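Local structure of Slr0280 protein (Synechocystis sp., 5H3K) at residues A[49-54]-A[137-142]; A[94-99]-A[272-277]; A[154-159]-A[167-172]; A[381-386]-A[502-507]; A[425-430]-A[464-469]. The protein is of unknown function but carries a phosphodiester glycosidase (NAGPA-family) domain, so it may act on phosphodiester-linked sugars. One frame throughout, in Å; residues are numbered along the deposited sequence.

Contact 1: A[49-54]-A[137-142]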
# COMPACT_ATOMS: atom_id res chain seq x y z
N PHE A 49 15.63 20.33 8.24
CA PHE A 49 16.23 19.62 9.36
C PHE A 49 17.73 19.87 9.44
O PHE A 49 18.40 19.99 8.41
CB PHE A 49 16.00 18.12 9.18
CG PHE A 49 14.57 17.70 9.35
CD1 PHE A 49 13.80 18.23 10.37
CD2 PHE A 49 14.01 16.76 8.50
CE1 PHE A 49 12.47 17.83 10.55
CE2 PHE A 49 12.69 16.36 8.66
CZ PHE A 49 11.92 16.89 9.68
N ILE A 50 18.26 19.93 10.66
CA ILE A 50 19.71 19.98 10.86
C ILE A 50 20.29 18.58 10.72
O ILE A 50 21.36 18.40 10.13
CB ILE A 50 20.07 20.57 12.23
CG1 ILE A 50 19.45 21.96 12.38
CG2 ILE A 50 21.59 20.66 12.38
CD1 ILE A 50 19.07 22.32 13.78
N GLN A 51 19.59 17.60 11.27
CA GLN A 51 19.90 16.19 11.04
C GLN A 51 18.61 15.42 10.80
O GLN A 51 17.54 15.84 11.24
CB GLN A 51 20.61 15.59 12.25
CG GLN A 51 22.05 16.03 12.42
CD GLN A 51 22.76 15.22 13.47
OE1 GLN A 51 23.04 14.03 13.27
NE2 GLN A 51 23.05 15.84 14.60
N GLN A 52 18.71 14.28 10.13
CA GLN A 52 17.53 13.47 9.85
C GLN A 52 17.92 12.06 9.47
O GLN A 52 19.06 11.82 9.03
CB GLN A 52 16.71 14.10 8.73
CG GLN A 52 17.47 14.21 7.42
CD GLN A 52 16.75 15.05 6.41
OE1 GLN A 52 17.18 16.15 6.07
NE2 GLN A 52 15.64 14.54 5.91
N GLY A 53 16.99 11.13 9.63
CA GLY A 53 17.24 9.74 9.27
C GLY A 53 15.98 8.90 9.22
O GLY A 53 14.87 9.39 9.48
N ASN A 54 16.15 7.62 8.89
CA ASN A 54 15.02 6.71 8.73
C ASN A 54 15.05 5.54 9.72
O ASN A 54 14.26 4.60 9.59
CB ASN A 54 14.94 6.21 7.28
CG ASN A 54 16.17 5.41 6.88
OD1 ASN A 54 17.17 5.38 7.59
ND2 ASN A 54 16.09 4.74 5.73
N LEU A 137 18.29 13.79 23.46
CA LEU A 137 18.15 12.81 22.38
C LEU A 137 19.26 12.96 21.35
O LEU A 137 19.39 14.02 20.72
CB LEU A 137 16.80 13.00 21.68
CG LEU A 137 15.58 12.59 22.49
CD1 LEU A 137 14.28 13.21 21.96
CD2 LEU A 137 15.49 11.09 22.45
N GLN A 138 20.06 11.91 21.16
CA GLN A 138 21.25 12.03 20.32
C GLN A 138 21.23 11.17 19.07
O GLN A 138 20.96 9.97 19.12
CB GLN A 138 22.53 11.76 21.12
CG GLN A 138 22.95 12.89 22.05
CD GLN A 138 24.46 13.05 22.13
OE1 GLN A 138 25.21 12.29 21.52
NE2 GLN A 138 24.91 14.06 22.87
N ALA A 139 21.56 11.81 17.95
CA ALA A 139 21.59 11.14 16.66
C ALA A 139 22.98 10.65 16.35
O ALA A 139 23.97 11.28 16.72
CB ALA A 139 21.12 12.08 15.58
N GLN A 140 23.06 9.53 15.64
CA GLN A 140 24.32 8.95 15.23
C GLN A 140 24.21 8.66 13.75
O GLN A 140 23.97 7.52 13.34
CB GLN A 140 24.57 7.67 16.02
CG GLN A 140 25.95 7.09 15.87
CD GLN A 140 26.34 6.27 17.09
OE1 GLN A 140 25.85 6.51 18.19
NE2 GLN A 140 27.24 5.30 16.90
N GLY A 141 24.35 9.70 12.94
CA GLY A 141 24.18 9.58 11.50
C GLY A 141 22.71 9.41 11.14
O GLY A 141 21.90 10.29 11.42
N ASN A 142 22.39 8.28 10.53
CA ASN A 142 21.04 8.02 10.06
C ASN A 142 20.13 7.47 11.18
O ASN A 142 18.91 7.35 11.00
CB ASN A 142 21.09 7.05 8.88
CG ASN A 142 19.73 6.73 8.32
OD1 ASN A 142 19.05 7.59 7.76
ND2 ASN A 142 19.32 5.47 8.45
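Asn54 and Asn142 meet where two short strands run out, and the firmer part of their meeting is a bond from backbone to side chain: Asn54 N donates to Asn142 OD1 at 3.1 Å, reaching the oxygen from above the carbonyl plane. With CG of Asn142 opposite its own backbone N, chi1 -180° carries the amide across to the backbone N of Asn54. The two side-chain amides, with planes 67° apart, sit so close that the bond from Asn142 ND2 to Asn54 OD1 is doubtful in detail. Just before them, Gly53 CA makes a C-H...O contact of 3.4 Å with Asn142 O, and a CB on Gly53 would collide with that carbonyl. Further back, Gln51 OE1 lies 3.6 Å from Ala139 CB. Behind this first shell stands strand 61-72. Trp67 NE1 bonds to Asn142 O, the side chains of Gln51 and Ala139 rest on Trp67, and its backbone pairs with Gly53, while Ile50 and Gln51 form a classic beta bulge opposite Gln69. The contact lies at the surface and is mostly polar, which suggests that the directional hydrogen bond of Asn54 N, more than apolar burial, fixes how 49-54 and 137-142 lie against each other.

Contact 2: A[94-99]-A[272-277]; sequences LDNTSP and TINWTE
Asp95 and Thr272 bring their CA atoms within 5.2 Å at one end of this contact, and Pro99 and Trp275 come about as near at the other; between them the irregular segment 94-99 follows strand 272-276 without pairing with it as a strand. Backbone C-H...O contacts mark both ends: Asp95 CA meets Thr272 O, and Pro99 CA lies 3.3 Å from Asn274 O. The segment belongs to the turn joining antiparallel strands 92-93 and 101-105, and it runs along the outermost strand, 271-276, of an eight-stranded antiparallel sheet. Its side chains supply what a neighbouring strand would. Asn96 offers its amide to the backbone of one residue: OD1 takes the N-H of Asn274 on a lone pair at 2.8 Å, while ND2 gives a nearly straight bond (170°) to Asn274 O, 2.9 Å away and in the amide plane. A chi1 of 66°, which sets CG between the backbone N and C, turns the amide to face the strand. ND2 also bonds to Gln101 O, fixing it on its own side. With an alanine at Asn96, the N-H and carbonyl of Asn274 would probably lose these mates, and the turn could drift from the sheet edge. Asn274 reciprocates, its ND2 reaching Thr97 O at 2.8 Å. At the Asp95 end, Asp95 OD1 accepts from Thr272 N at 3.0 Å, met from above the carboxylate plane, and a water ties Asp95 OD2 to Thr272 OG1. A second water donates to Asn96 O and Thr272 O.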
# COMPACT_ATOMS: atom_id res chain seq x y z
N LEU A 94 -4.43 10.30 19.71
CA LEU A 94 -5.84 10.60 19.94
C LEU A 94 -6.42 11.48 18.83
O LEU A 94 -5.67 12.21 18.16
CB LEU A 94 -6.01 11.31 21.29
CG LEU A 94 -5.25 10.68 22.45
CD1 LEU A 94 -5.47 11.49 23.74
CD2 LEU A 94 -5.67 9.25 22.64
N ASP A 95 -7.73 11.42 18.64
CA ASP A 95 -8.41 12.24 17.63
C ASP A 95 -7.99 13.70 17.81
O ASP A 95 -7.98 14.23 18.93
CB ASP A 95 -9.92 12.10 17.74
CG ASP A 95 -10.42 10.72 17.35
OD1 ASP A 95 -9.61 9.80 17.13
OD2 ASP A 95 -11.65 10.55 17.25
N ASN A 96 -7.60 14.34 16.70
CA ASN A 96 -7.11 15.72 16.75
C ASN A 96 -8.03 16.68 16.02
O ASN A 96 -9.05 16.28 15.46
CB ASN A 96 -5.70 15.82 16.17
CG ASN A 96 -5.66 15.51 14.67
OD1 ASN A 96 -6.43 14.70 14.17
ND2 ASN A 96 -4.77 16.18 13.95
N THR A 97 -7.66 17.96 16.03
CA THR A 97 -8.40 18.97 15.30
C THR A 97 -7.57 19.47 14.13
O THR A 97 -7.76 19.03 12.99
CB THR A 97 -8.80 20.13 16.23
OG1 THR A 97 -7.67 20.53 17.01
CG2 THR A 97 -9.92 19.67 17.16
N SER A 98 -6.65 20.37 14.40
CA SER A 98 -5.75 20.87 13.37
C SER A 98 -4.62 19.86 13.08
O SER A 98 -4.10 19.25 14.01
CB SER A 98 -5.17 22.20 13.83
OG SER A 98 -4.03 22.53 13.06
N PRO A 99 -4.25 19.68 11.80
CA PRO A 99 -3.13 18.78 11.47
C PRO A 99 -1.83 19.13 12.19
O PRO A 99 -0.98 18.25 12.34
CB PRO A 99 -2.96 18.95 9.96
CG PRO A 99 -4.33 19.31 9.47
CD PRO A 99 -4.95 20.14 10.58
N THR A 272 -9.85 9.07 14.28
CA THR A 272 -9.88 10.00 13.15
C THR A 272 -8.75 11.00 13.32
O THR A 272 -8.73 11.77 14.27
CB THR A 272 -11.25 10.73 13.03
OG1 THR A 272 -12.30 9.78 12.86
CG2 THR A 272 -11.25 11.70 11.84
N ILE A 273 -7.79 10.96 12.40
CA ILE A 273 -6.63 11.85 12.46
C ILE A 273 -6.61 12.76 11.25
O ILE A 273 -6.52 12.29 10.10
CB ILE A 273 -5.28 11.08 12.52
CG1 ILE A 273 -5.20 10.17 13.76
CG2 ILE A 273 -4.13 12.06 12.51
CD1 ILE A 273 -5.15 10.92 15.11
N ASN A 274 -6.72 14.06 11.49
CA ASN A 274 -6.46 15.04 10.44
C ASN A 274 -4.95 15.15 10.29
O ASN A 274 -4.25 15.70 11.16
CB ASN A 274 -7.13 16.38 10.76
CG ASN A 274 -8.63 16.24 10.95
OD1 ASN A 274 -9.33 15.65 10.13
ND2 ASN A 274 -9.13 16.77 12.06
N TRP A 275 -4.43 14.59 9.20
CA TRP A 275 -3.01 14.28 9.09
C TRP A 275 -2.23 15.42 8.48
O TRP A 275 -1.26 15.92 9.05
CB TRP A 275 -2.84 12.99 8.28
CG TRP A 275 -1.50 12.35 8.37
CD1 TRP A 275 -0.96 11.72 9.46
CD2 TRP A 275 -0.54 12.21 7.31
NE1 TRP A 275 0.29 11.23 9.14
CE2 TRP A 275 0.57 11.52 7.83
CE3 TRP A 275 -0.51 12.62 5.97
CZ2 TRP A 275 1.70 11.22 7.06
CZ3 TRP A 275 0.61 12.33 5.20
CH2 TRP A 275 1.70 11.63 5.75
N THR A 276 -2.64 15.84 7.29
CA THR A 276 -2.12 17.09 6.76
C THR A 276 -3.26 17.75 6.02
O THR A 276 -4.36 17.18 5.94
CB THR A 276 -0.88 16.87 5.85
OG1 THR A 276 -0.12 18.09 5.77
CG2 THR A 276 -1.31 16.42 4.45
N GLU A 277 -3.05 18.96 5.50
CA GLU A 277 -4.10 19.58 4.71
C GLU A 277 -4.44 18.66 3.55
O GLU A 277 -3.55 18.26 2.77
CB GLU A 277 -3.67 20.95 4.19
CG GLU A 277 -4.61 21.46 3.11
CD GLU A 277 -4.57 22.97 2.93
OE1 GLU A 277 -3.90 23.65 3.73
OE2 GLU A 277 -5.23 23.48 1.99
O HOH W 1 -12.82 8.95 15.50
O HOH W 2 -10.12 13.97 14.48

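Contact 3: A[154-159]-A[167-172]; sequences LTVRDG and VVLELS
Val167 and Val168 pair antiparallel with strand 154-159, the two strand axes approaching to 4.6 Å with 161° between their directions. Val167 faces Asp158 in a non-hydrogen-bonded pair; its CG1 touches Val156 CG1 and its CG2 lies near Asp158 CB, while the carboxylate of Asp158 is engaged by Tyr227. Val168 pairs with Arg157 by two backbone bonds, from Val168 N to Arg157 O at 2.7 Å and from Arg157 N to Val168 O at 3.0 Å. A water bonded to Thr155 OG1 donates to Val168 O as well. Arg157 folds back along its own strand, laying one face of the guanidinium on Thr155 CB. Leu169 returns to the face of Val156, and the two side chains lie side by side, pointing the same way, with Leu169 CD1 3.9 Å from Val156 CG1. At Glu170 the pairing loosens: its N reaches Thr155 O at 3.1 Å, but its O takes the N-H of Leu154, 2.7 Å away, so that Thr155 N is buried with no partner in the model. An extended chain, with chi1 of 177°, carries the Glu170 carboxylate alongside Leu154, its OE2 near Leu154 CD1, while Glu170 CB abuts Thr155 OG1 at 3.3 Å. Past Leu171, which turns away onto Phe107 and Phe257, Ser172 CB comes near Leu154 CD1. The hairpin forms one side of a four-stranded antiparallel sheet, with strand 153-161 outermost and strand 164-171 pairing on its other edge with strand 258-264; Tyr227, on strand 226-232 of the next sheet, touches Val156 and Val167.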
# COMPACT_ATOMS: atom_id res chain seq x y z
N LEU A 154 7.42 -5.22 37.05
CA LEU A 154 7.35 -5.59 38.47
C LEU A 154 6.42 -6.77 38.73
O LEU A 154 6.74 -7.67 39.51
CB LEU A 154 6.94 -4.37 39.31
CG LEU A 154 7.82 -3.14 39.07
CD1 LEU A 154 7.25 -1.91 39.77
CD2 LEU A 154 9.25 -3.41 39.52
N THR A 155 5.25 -6.76 38.09
CA THR A 155 4.32 -7.89 38.19
C THR A 155 3.63 -8.13 36.85
O THR A 155 3.57 -7.23 36.01
CB THR A 155 3.22 -7.64 39.25
OG1 THR A 155 2.49 -6.46 38.91
CG2 THR A 155 3.82 -7.46 40.64
N VAL A 156 3.12 -9.34 36.66
CA VAL A 156 2.29 -9.66 35.52
C VAL A 156 1.01 -10.31 36.06
O VAL A 156 1.08 -11.30 36.79
CB VAL A 156 2.99 -10.62 34.54
CG1 VAL A 156 2.09 -10.92 33.35
CG2 VAL A 156 4.30 -10.03 34.06
N ARG A 157 -0.14 -9.71 35.76
CA ARG A 157 -1.43 -10.22 36.23
C ARG A 157 -2.36 -10.39 35.04
O ARG A 157 -2.23 -9.65 34.06
CB ARG A 157 -2.06 -9.24 37.23
CG ARG A 157 -1.22 -8.98 38.49
CD ARG A 157 -1.17 -10.21 39.39
NE ARG A 157 -0.28 -10.03 40.53
CZ ARG A 157 0.95 -10.55 40.62
NH1 ARG A 157 1.42 -11.31 39.63
NH2 ARG A 157 1.69 -10.34 41.70
N ASP A 158 -3.29 -11.34 35.10
CA ASP A 158 -4.28 -11.48 34.03
C ASP A 158 -5.68 -11.74 34.58
O ASP A 158 -5.82 -12.13 35.73
CB ASP A 158 -3.88 -12.56 33.01
CG ASP A 158 -3.93 -13.98 33.59
OD1 ASP A 158 -2.86 -14.58 33.79
OD2 ASP A 158 -5.05 -14.50 33.81
N GLY A 159 -6.71 -11.51 33.76
CA GLY A 159 -8.08 -11.74 34.18
C GLY A 159 -9.08 -11.73 33.03
O GLY A 159 -8.83 -11.10 32.00
N VAL A 167 -4.16 -8.79 30.09
CA VAL A 167 -2.90 -9.00 30.78
C VAL A 167 -2.35 -7.64 31.16
O VAL A 167 -2.30 -6.72 30.34
CB VAL A 167 -1.88 -9.75 29.89
CG1 VAL A 167 -0.55 -9.89 30.60
CG2 VAL A 167 -2.44 -11.11 29.49
N VAL A 168 -1.94 -7.48 32.41
CA VAL A 168 -1.42 -6.20 32.88
C VAL A 168 0.02 -6.34 33.33
O VAL A 168 0.33 -7.17 34.20
CB VAL A 168 -2.28 -5.63 34.03
CG1 VAL A 168 -1.65 -4.36 34.60
CG2 VAL A 168 -3.71 -5.37 33.56
N LEU A 169 0.92 -5.56 32.73
CA LEU A 169 2.29 -5.50 33.20
C LEU A 169 2.47 -4.23 34.02
O LEU A 169 2.41 -3.13 33.46
CB LEU A 169 3.28 -5.45 32.03
CG LEU A 169 3.65 -6.69 31.24
CD1 LEU A 169 2.53 -7.69 31.15
CD2 LEU A 169 4.03 -6.24 29.85
N GLU A 170 2.68 -4.37 35.33
CA GLU A 170 3.06 -3.21 36.14
C GLU A 170 4.53 -2.88 35.93
O GLU A 170 5.39 -3.77 35.96
CB GLU A 170 2.77 -3.43 37.64
CG GLU A 170 3.23 -2.23 38.50
CD GLU A 170 2.81 -2.33 39.96
OE1 GLU A 170 1.82 -3.03 40.25
OE2 GLU A 170 3.46 -1.68 40.81
N LEU A 171 4.82 -1.61 35.67
CA LEU A 171 6.17 -1.19 35.31
C LEU A 171 6.71 -0.17 36.31
O LEU A 171 5.95 0.58 36.90
CB LEU A 171 6.16 -0.55 33.93
CG LEU A 171 5.55 -1.39 32.81
CD1 LEU A 171 5.44 -0.56 31.53
CD2 LEU A 171 6.41 -2.63 32.59
N SER A 172 8.04 -0.11 36.45
CA SER A 172 8.66 0.88 37.33
C SER A 172 8.75 2.26 36.68
O SER A 172 8.78 3.29 37.38
CB SER A 172 10.05 0.42 37.74
OG SER A 172 10.91 0.37 36.62
O HOH W 3 0.38 -6.48 36.86

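Contact 4: A[381-386]-A[502-507]; sequences FGRLSL and GPLLID
Where two sheets of the protein meet, Leu504 packs against Phe381, Gly382 and Arg383: strand 504-507, in the phosphodiester glycosidase region and part of an eight-stranded antiparallel sheet, faces strand 379-392 of a separate mixed sheet. The segments are no pair of bonded strands, since the axes of 381-383 and 504-507 stay 8.3 Å apart at 131° and no direct hydrogen bond joins them. The meeting is made chiefly by the forked end of Leu504. With its CG swung opposite the backbone N (chi1 -173°), one branch goes to Phe381, the other to Gly382 and Arg383. Leu504 CD1 comes to the edge of the Phe381 ring, 4.2 Å from Phe381 CD2 and near the ring plane. Leu504 CD2 lies over the centre of one face of the Arg383 guanidinium and is also 4.2 Å from Gly382 CA. Glu518 orders this arrangement from a second shell: its OE2 forms a salt bridge with Arg383 NE and accepts a bond from Leu504 N, so one carboxylate holds both sides. Asp507 approaches more loosely, and its OD2 remains 6.7 Å from Arg383 NH1, too far for a salt bridge, although the opposite charges may still attract. One water completes the join, lying in the guanidinium plane, accepting from Arg383 NH2 at 2.9 Å and lying 2.7 Å from Leu504 O, to which it probably donates.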
# COMPACT_ATOMS: atom_id res chain seq x y z
N PHE A 381 -13.78 6.52 -14.02
CA PHE A 381 -13.81 5.08 -13.73
C PHE A 381 -14.49 4.40 -14.91
O PHE A 381 -15.37 4.99 -15.55
CB PHE A 381 -14.63 4.79 -12.47
CG PHE A 381 -13.98 5.22 -11.16
CD1 PHE A 381 -13.87 6.57 -10.82
CD2 PHE A 381 -13.57 4.27 -10.24
CE1 PHE A 381 -13.31 6.96 -9.60
CE2 PHE A 381 -13.01 4.64 -9.01
CZ PHE A 381 -12.88 6.00 -8.69
N GLY A 382 -14.12 3.16 -15.19
CA GLY A 382 -14.80 2.43 -16.24
C GLY A 382 -14.13 1.10 -16.46
O GLY A 382 -13.22 0.75 -15.72
N ARG A 383 -14.57 0.37 -17.47
CA ARG A 383 -13.94 -0.90 -17.81
C ARG A 383 -13.08 -0.65 -19.04
O ARG A 383 -13.58 -0.33 -20.12
CB ARG A 383 -14.99 -1.97 -18.05
CG ARG A 383 -15.84 -2.19 -16.79
CD ARG A 383 -16.73 -3.41 -16.90
NE ARG A 383 -17.48 -3.66 -15.66
CZ ARG A 383 -18.64 -3.08 -15.35
NH1 ARG A 383 -19.21 -2.21 -16.18
NH2 ARG A 383 -19.24 -3.38 -14.21
N LEU A 384 -11.77 -0.76 -18.85
CA LEU A 384 -10.81 -0.22 -19.80
C LEU A 384 -10.26 -1.26 -20.77
O LEU A 384 -9.89 -2.37 -20.39
CB LEU A 384 -9.66 0.44 -19.03
CG LEU A 384 -8.43 0.89 -19.82
CD1 LEU A 384 -8.79 2.06 -20.72
CD2 LEU A 384 -7.31 1.25 -18.84
N SER A 385 -10.20 -0.90 -22.04
CA SER A 385 -9.43 -1.69 -23.00
C SER A 385 -8.59 -0.75 -23.85
O SER A 385 -8.90 0.43 -23.99
CB SER A 385 -10.34 -2.58 -23.86
OG SER A 385 -11.22 -1.78 -24.62
N LEU A 386 -7.50 -1.28 -24.40
CA LEU A 386 -6.61 -0.46 -25.20
C LEU A 386 -6.31 -1.26 -26.44
O LEU A 386 -6.01 -2.45 -26.34
CB LEU A 386 -5.31 -0.20 -24.44
CG LEU A 386 -4.17 0.45 -25.24
CD1 LEU A 386 -4.50 1.90 -25.52
CD2 LEU A 386 -2.83 0.31 -24.50
N GLY A 502 -9.89 -4.41 -10.59
CA GLY A 502 -11.23 -4.93 -10.78
C GLY A 502 -11.67 -5.94 -9.74
O GLY A 502 -10.86 -6.47 -8.97
N PRO A 503 -12.97 -6.23 -9.71
CA PRO A 503 -13.95 -5.62 -10.62
C PRO A 503 -14.36 -4.22 -10.22
O PRO A 503 -14.14 -3.79 -9.08
CB PRO A 503 -15.15 -6.59 -10.58
CG PRO A 503 -14.95 -7.41 -9.33
CD PRO A 503 -13.50 -7.39 -8.97
N LEU A 504 -14.94 -3.49 -11.17
CA LEU A 504 -15.58 -2.23 -10.86
C LEU A 504 -16.78 -2.54 -9.95
O LEU A 504 -17.58 -3.42 -10.27
CB LEU A 504 -16.05 -1.55 -12.14
CG LEU A 504 -16.58 -0.13 -12.01
CD1 LEU A 504 -15.48 0.80 -11.54
CD2 LEU A 504 -17.12 0.32 -13.38
N LEU A 505 -16.90 -1.84 -8.83
CA LEU A 505 -17.93 -2.20 -7.83
C LEU A 505 -19.09 -1.21 -7.81
O LEU A 505 -20.26 -1.61 -7.77
CB LEU A 505 -17.33 -2.33 -6.43
CG LEU A 505 -16.29 -3.44 -6.25
CD1 LEU A 505 -15.71 -3.38 -4.84
CD2 LEU A 505 -16.91 -4.81 -6.52
N ILE A 506 -18.77 0.08 -7.82
CA ILE A 506 -19.80 1.12 -7.78
C ILE A 506 -19.56 2.15 -8.88
O ILE A 506 -18.42 2.58 -9.11
CB ILE A 506 -19.82 1.82 -6.39
CG1 ILE A 506 -19.99 0.79 -5.27
CG2 ILE A 506 -20.93 2.88 -6.34
CD1 ILE A 506 -19.96 1.36 -3.86
N ASP A 507 -20.62 2.56 -9.57
CA ASP A 507 -20.50 3.55 -10.63
C ASP A 507 -21.68 4.51 -10.59
O ASP A 507 -22.84 4.09 -10.71
CB ASP A 507 -20.42 2.87 -12.00
CG ASP A 507 -20.03 3.83 -13.11
OD1 ASP A 507 -20.92 4.52 -13.65
OD2 ASP A 507 -18.83 3.90 -13.45
O HOH W 4 -17.85 -5.11 -12.31

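Contact 5: A[425-430]-A[464-469]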
# COMPACT_ATOMS: atom_id res chain seq x y z
N PRO A 425 10.55 -15.02 -23.58
CA PRO A 425 9.25 -15.48 -24.10
C PRO A 425 8.38 -16.11 -23.01
O PRO A 425 8.89 -16.85 -22.17
CB PRO A 425 9.62 -16.51 -25.18
CG PRO A 425 11.08 -16.79 -25.00
CD PRO A 425 11.69 -15.61 -24.32
N LEU A 426 7.09 -15.80 -23.04
CA LEU A 426 6.17 -16.28 -22.01
C LEU A 426 5.36 -17.46 -22.50
O LEU A 426 4.63 -18.08 -21.73
CB LEU A 426 5.24 -15.15 -21.57
CG LEU A 426 5.84 -13.94 -20.86
CD1 LEU A 426 4.80 -12.84 -20.69
CD2 LEU A 426 6.41 -14.35 -19.51
N SER A 427 5.45 -17.75 -23.79
CA SER A 427 4.78 -18.92 -24.37
C SER A 427 5.69 -19.56 -25.42
O SER A 427 6.67 -18.94 -25.84
CB SER A 427 3.44 -18.53 -25.00
OG SER A 427 3.61 -17.75 -26.18
N ASP A 428 5.39 -20.79 -25.81
CA ASP A 428 6.18 -21.46 -26.85
C ASP A 428 5.82 -20.96 -28.24
O ASP A 428 4.70 -20.47 -28.46
CB ASP A 428 5.97 -22.97 -26.81
CG ASP A 428 6.46 -23.61 -25.54
OD1 ASP A 428 6.05 -24.76 -25.26
OD2 ASP A 428 7.27 -22.97 -24.82
N ASN A 429 6.76 -21.09 -29.16
CA ASN A 429 6.53 -20.81 -30.58
C ASN A 429 6.09 -19.38 -30.86
O ASN A 429 5.16 -19.14 -31.62
CB ASN A 429 5.54 -21.82 -31.16
CG ASN A 429 5.97 -23.27 -30.93
OD1 ASN A 429 7.15 -23.59 -31.04
ND2 ASN A 429 5.01 -24.12 -30.59
N GLU A 430 6.76 -18.43 -30.21
CA GLU A 430 6.51 -17.01 -30.48
C GLU A 430 7.37 -16.55 -31.66
O GLU A 430 8.43 -17.13 -31.92
CB GLU A 430 6.82 -16.16 -29.24
CG GLU A 430 5.95 -16.50 -28.05
CD GLU A 430 6.11 -15.53 -26.89
OE1 GLU A 430 5.24 -15.57 -26.00
OE2 GLU A 430 7.09 -14.75 -26.87
N ILE A 464 5.54 -9.05 -30.57
CA ILE A 464 5.50 -10.48 -30.29
C ILE A 464 4.24 -11.08 -30.90
O ILE A 464 3.12 -10.63 -30.62
CB ILE A 464 5.51 -10.77 -28.76
CG1 ILE A 464 6.83 -10.31 -28.13
CG2 ILE A 464 5.28 -12.24 -28.49
CD1 ILE A 464 8.05 -10.99 -28.70
N ASP A 465 4.41 -12.08 -31.75
CA ASP A 465 3.26 -12.74 -32.37
C ASP A 465 3.06 -14.08 -31.68
O ASP A 465 3.94 -14.94 -31.72
CB ASP A 465 3.50 -12.93 -33.87
CG ASP A 465 2.32 -13.56 -34.58
OD1 ASP A 465 1.27 -13.80 -33.94
OD2 ASP A 465 2.44 -13.80 -35.81
N ARG A 466 1.91 -14.23 -31.03
CA ARG A 466 1.55 -15.50 -30.40
C ARG A 466 0.40 -16.13 -31.18
O ARG A 466 -0.69 -15.55 -31.28
CB ARG A 466 1.17 -15.28 -28.93
CG ARG A 466 2.27 -14.58 -28.13
CD ARG A 466 1.91 -14.46 -26.66
NE ARG A 466 3.04 -14.01 -25.86
CZ ARG A 466 3.03 -12.92 -25.10
NH1 ARG A 466 1.95 -12.17 -25.04
NH2 ARG A 466 4.11 -12.59 -24.40
N GLY A 467 0.67 -17.29 -31.78
CA GLY A 467 -0.34 -17.98 -32.57
C GLY A 467 -0.41 -17.60 -34.04
O GLY A 467 -1.47 -17.73 -34.67
N ASN A 468 0.72 -17.13 -34.59
CA ASN A 468 0.81 -16.78 -36.01
C ASN A 468 -0.29 -15.84 -36.51
O ASN A 468 -0.98 -16.15 -37.48
CB ASN A 468 0.83 -18.05 -36.87
CG ASN A 468 2.08 -18.87 -36.65
OD1 ASN A 468 3.18 -18.44 -36.98
ND2 ASN A 468 1.91 -20.07 -36.10
N GLN A 469 -0.43 -14.70 -35.85
CA GLN A 469 -1.49 -13.77 -36.19
C GLN A 469 -1.03 -12.77 -37.25
O GLN A 469 -1.84 -12.00 -37.78
CB GLN A 469 -1.97 -13.03 -34.94
CG GLN A 469 -2.41 -13.97 -33.84
CD GLN A 469 -3.61 -14.80 -34.24
OE1 GLN A 469 -4.70 -14.27 -34.45
NE2 GLN A 469 -3.42 -16.10 -34.38
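Glu430 and Arg466 leave their backbones in the same way, each CG opposite the carbonyl carbon (chi1 -63° and -56°), and both chains then run extended, so they lie side by side and bring carboxylate to guanidinium. The result is a salt bridge in which Arg466 NE donates to Glu430 OE1 at 2.7 Å, almost straight. The oxygen lies in the guanidinium plane, yet it is met from above its own carboxylate plane, the two planes being 55° apart. OE1 is gripped again by Ser427 OG, at 2.7 Å on the anti lone pair, with a weak bond from Ser427 N. Such a many-donor setting is likely to favour the charged form of this buried acid. OE2 bonds to the hydroxyl of Tyr423, which also takes part in bonding with Arg466 NH2, while Tyr415 is a further partner of that nitrogen. Apolar groups flank the pair: Ile464 CG2 lies 3.7 Å above one guanidinium face, offset toward the rim, and 3.5 Å from Glu430 OE2, and Leu426 CD1 comes within 3.8 Å of Arg466 NH2. A leucine in place of Glu430 would probably leave the buried Arg466 charge without its mate and the Ser427 hydroxyl free to turn. From within the strand, Asp465 OD1 takes the N-H of Gln469 at 2.7 Å, bracing the turn that follows. Strand 460-466 runs between strands 411-415 and 430-436, both antiparallel to it, and the loop from strand 422-423 bends over its end before entering the hairpin 430-436/439-446.

In the fold
From the N terminus, contact 1 joins residues 49-54 to 137-142 within the first, branched sheet. Before that loop closes, 94-99 opens contact 2, which ends only at 272-277, so the two cross; it ties the N-terminal sheet to the edge of the eight-stranded antiparallel sheet. Contact 3, a short hairpin in a four-stranded sheet, nests inside the loop of contact 2, their centres 32 Å apart. Contact 4 follows in series and joins that same eight-stranded sheet, through its strand 504-507, to the mixed sheet of strand 379-392. Contact 5 nests inside its loop and fastens a turn to that mixed sheet, about 66 Å from contact 3, centre to centre.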